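PDB 6S5Z: surface protein R28 from Streptococcus pyogenes, which is a peptidoglycan-anchored, repeat-containing protein of the bacterial cell surface, here represented by one Rib domain of the immunoglobulin-like type and probably involved in infection. Local coordinates for residues E35-S40 against H65-T70. Numbering follows the deposited sequence.
Sequences ELPSNS and HYPDGT
S40 meets H65 and Y66 where two turns come side by side, with the CA atoms of S40 and Y66 4.7 Å apart. Segment 35-40 forms a type I beta turn from P37 to S40. Segment 65-70 forms another from Y66 to G69. The CA of S40 makes a CA-H...O contact of 3.2 Å with the carbonyl O of H65. A water joins the backbones beside it, donating to both N39 O and H65 O.

The side-chain contact is mainly apolar. P37 CD lies at the edge of the Y66 ring, near its plane, 4.1 Å from CD1. P37 CB reaches P67 CG at the same distance, the two proline rings crossing at a slant. S40 OG comes within 3.7 Å of Y66 CD1. The S40 hydroxyl is turned back into its own turn, with OG beside the backbone N (chi1 -53°). S40 OG donates to P37 O over 2.8 Å, tilted 30° from the carbonyl plane. S40 N binds the same oxygen from the same face, so two bonds grip P37 O.

The second turn has its own brace. D68 OD1 accepts from T70 OG1 through its syn lone pair and from T70 N, which sits above the carboxylate plane. The bond from T70 N to the D68 carboxylate makes an Asx turn. With Y66 N bonded to T70 O and G69 N to Y66 O, this is a type I turn with a G1 beta bulge. G69, with its positive phi, takes the bulge position.

The Y66 hydroxyl bonds to D72, which binds sodium with K6 and Y9. P37 also touches Y9, so this packing borders the metal site. The loop before strand 41-44 is thus packed against the loop of the beta hairpin formed by strands 56-65 and 71-81, at one end of the immunoglobulin-like Rib domain.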
ATOM      1  N   GLU A  35       6.781 -10.574  -4.421  1.00 13.24           N
ATOM      2  CA  GLU A  35       5.864 -11.514  -5.048  1.00 14.62           C
ATOM      3  C   GLU A  35       4.966 -10.862  -6.094  1.00 18.29           C
ATOM      4  O   GLU A  35       4.015 -11.496  -6.571  1.00 21.84           O
ATOM      5  CB  GLU A  35       5.030 -12.197  -3.970  1.00 13.49           C
ATOM      6  CG  GLU A  35       5.898 -12.951  -2.997  1.00 16.59           C
ATOM      7  CD  GLU A  35       5.119 -13.554  -1.865  1.00 17.83           C
ATOM      8  OE1 GLU A  35       3.886 -13.338  -1.818  1.00 16.64           O
ATOM      9  OE2 GLU A  35       5.746 -14.225  -1.016  1.00 18.90           O
ATOM     10  N   LEU A  36       5.243  -9.606  -6.452  1.00 13.00           N
ATOM     11  CA  LEU A  36       4.536  -8.824  -7.434  1.00 13.83           C
ATOM     12  C   LEU A  36       5.540  -8.394  -8.486  1.00 12.94           C
ATOM     13  O   LEU A  36       6.716  -8.235  -8.162  1.00 12.90           O
ATOM     14  CB  LEU A  36       3.916  -7.574  -6.790  1.00 11.01           C
ATOM     15  CG  LEU A  36       3.161  -7.870  -5.486  1.00 14.52           C
ATOM     16  CD1 LEU A  36       2.656  -6.581  -4.856  1.00 13.14           C
ATOM     17  CD2 LEU A  36       2.017  -8.864  -5.688  1.00 14.30           C
ATOM     18  N   PRO A  37       5.123  -8.174  -9.734  1.00 14.70           N
ATOM     19  CA  PRO A  37       6.081  -7.715 -10.747  1.00 17.43           C
ATOM     20  C   PRO A  37       6.833  -6.498 -10.234  1.00 16.25           C
ATOM     21  O   PRO A  37       6.263  -5.639  -9.566  1.00 11.07           O
ATOM     22  CB  PRO A  37       5.194  -7.368 -11.947  1.00 19.55           C
ATOM     23  CG  PRO A  37       3.952  -8.208 -11.739  1.00 16.77           C
ATOM     24  CD  PRO A  37       3.747  -8.214 -10.257  1.00 13.54           C
ATOM     25  N   SER A  38       8.142  -6.472 -10.473  1.00 15.78           N
ATOM     26  CA  SER A  38       8.944  -5.385  -9.925  1.00 13.57           C
ATOM     27  C   SER A  38       8.714  -4.068 -10.657  1.00 10.02           C
ATOM     28  O   SER A  38       9.138  -3.028 -10.148  1.00 10.02           O
ATOM     29  CB  SER A  38      10.427  -5.766  -9.915  1.00 14.45           C
ATOM     30  OG  SER A  38      10.916  -6.040 -11.209  1.00 10.86           O
ATOM     31  N   ASN A  39       8.062  -4.078 -11.821  1.00 12.58           N
ATOM     32  CA  ASN A  39       7.659  -2.833 -12.461  1.00 14.90           C
ATOM     33  C   ASN A  39       6.269  -2.359 -12.037  1.00 11.59           C
ATOM     34  O   ASN A  39       5.794  -1.350 -12.559  1.00 17.17           O
ATOM     35  CB  ASN A  39       7.680  -2.989 -13.974  1.00 16.64           C
ATOM     36  CG  ASN A  39       9.077  -3.010 -14.531  1.00 13.27           C
ATOM     37  OD1 ASN A  39      10.047  -2.660 -13.841  1.00 14.73           O
ATOM     38  ND2 ASN A  39       9.194  -3.411 -15.789  1.00 13.38           N
ATOM     39  N   SER A  40       5.627  -3.031 -11.084  1.00 10.70           N
ATOM     40  CA  SER A  40       4.427  -2.459 -10.482  1.00  9.75           C
ATOM     41  C   SER A  40       4.767  -1.129  -9.828  1.00 12.36           C
ATOM     42  O   SER A  40       5.860  -0.938  -9.310  1.00  8.95           O
ATOM     43  CB  SER A  40       3.851  -3.412  -9.430  1.00  9.22           C
ATOM     44  OG  SER A  40       3.657  -4.709  -9.973  1.00 15.58           O
ATOM     45  N   HIS A  65      -0.417  -0.806  -8.985  1.00 10.08           N
ATOM     46  CA  HIS A  65      -0.660  -0.652 -10.421  1.00 11.60           C
ATOM     47  C   HIS A  65       0.220  -1.649 -11.166  1.00 16.16           C
ATOM     48  O   HIS A  65       1.441  -1.506 -11.184  1.00 13.33           O
ATOM     49  CB  HIS A  65      -0.353   0.775 -10.881  1.00 14.69           C
ATOM     50  CG  HIS A  65      -1.350   1.792 -10.417  1.00 18.19           C
ATOM     51  ND1 HIS A  65      -2.310   2.326 -11.249  1.00 17.39           N
ATOM     52  CD2 HIS A  65      -1.552   2.352  -9.202  1.00 17.90           C
ATOM     53  CE1 HIS A  65      -3.056   3.179 -10.567  1.00 17.79           C
ATOM     54  NE2 HIS A  65      -2.612   3.217  -9.324  1.00 17.18           N
ATOM     55  N   TYR A  66      -0.398  -2.601 -11.830  1.00 13.49           N
ATOM     56  CA  TYR A  66       0.338  -3.667 -12.482  1.00 12.09           C
ATOM     57  C   TYR A  66       0.681  -3.276 -13.908  1.00 17.72           C
ATOM     58  O   TYR A  66       0.085  -2.349 -14.470  1.00 18.06           O
ATOM     59  CB  TYR A  66      -0.489  -4.942 -12.483  1.00 17.64           C
ATOM     60  CG  TYR A  66      -0.772  -5.475 -11.119  1.00 13.53           C
ATOM     61  CD1 TYR A  66       0.240  -6.021 -10.356  1.00 10.92           C
ATOM     62  CD2 TYR A  66      -2.061  -5.453 -10.593  1.00 15.33           C
ATOM     63  CE1 TYR A  66      -0.012  -6.524  -9.109  1.00 19.86           C
ATOM     64  CE2 TYR A  66      -2.320  -5.963  -9.344  1.00 16.60           C
ATOM     65  CZ  TYR A  66      -1.291  -6.489  -8.607  1.00 15.87           C
ATOM     66  OH  TYR A  66      -1.539  -6.995  -7.361  1.00 21.17           O
ATOM     67  N   PRO A  67       1.648  -3.960 -14.524  1.00 15.92           N
ATOM     68  CA  PRO A  67       2.039  -3.594 -15.896  1.00 21.58           C
ATOM     69  C   PRO A  67       0.938  -3.721 -16.929  1.00 23.73           C
ATOM     70  O   PRO A  67       1.002  -3.022 -17.945  1.00 27.12           O
ATOM     71  CB  PRO A  67       3.190  -4.566 -16.208  1.00 17.66           C
ATOM     72  CG  PRO A  67       3.736  -4.932 -14.866  1.00 19.01           C
ATOM     73  CD  PRO A  67       2.528  -5.002 -13.963  1.00 12.61           C
ATOM     74  N   ASP A  68      -0.084  -4.544 -16.715  1.00 23.07           N
ATOM     75  CA  ASP A  68      -1.122  -4.668 -17.729  1.00 22.39           C
ATOM     76  C   ASP A  68      -2.221  -3.648 -17.533  1.00 24.84           C
ATOM     77  O   ASP A  68      -3.233  -3.694 -18.241  1.00 22.84           O
ATOM     78  CB  ASP A  68      -1.711  -6.088 -17.755  1.00 24.75           C
ATOM     79  CG  ASP A  68      -2.580  -6.400 -16.551  1.00 24.83           C
ATOM     80  OD1 ASP A  68      -2.620  -5.603 -15.598  1.00 24.47           O
ATOM     81  OD2 ASP A  68      -3.226  -7.470 -16.552  1.00 27.49           O
ATOM     82  N   GLY A  69      -2.035  -2.723 -16.599  1.00 21.90           N
ATOM     83  CA  GLY A  69      -2.986  -1.663 -16.363  1.00 19.30           C
ATOM     84  C   GLY A  69      -4.046  -1.972 -15.345  1.00 16.33           C
ATOM     85  O   GLY A  69      -4.806  -1.066 -14.979  1.00 24.07           O
ATOM     86  N   THR A  70      -4.126  -3.204 -14.858  1.00 15.71           N
ATOM     87  CA  THR A  70      -5.080  -3.433 -13.794  1.00 21.44           C
ATOM     88  C   THR A  70      -4.457  -3.016 -12.464  1.00 21.97           C
ATOM     89  O   THR A  70      -3.238  -2.841 -12.340  1.00 16.76           O
ATOM     90  CB  THR A  70      -5.538  -4.893 -13.764  1.00 18.91           C
ATOM     91  OG1 THR A  70      -4.421  -5.740 -13.537  1.00 22.30           O
ATOM     92  CG2 THR A  70      -6.182  -5.283 -15.100  1.00 19.33           C
TER
HETATM   93  O   HOH W   1       3.202  -1.175 -13.459  1.00 24.66           O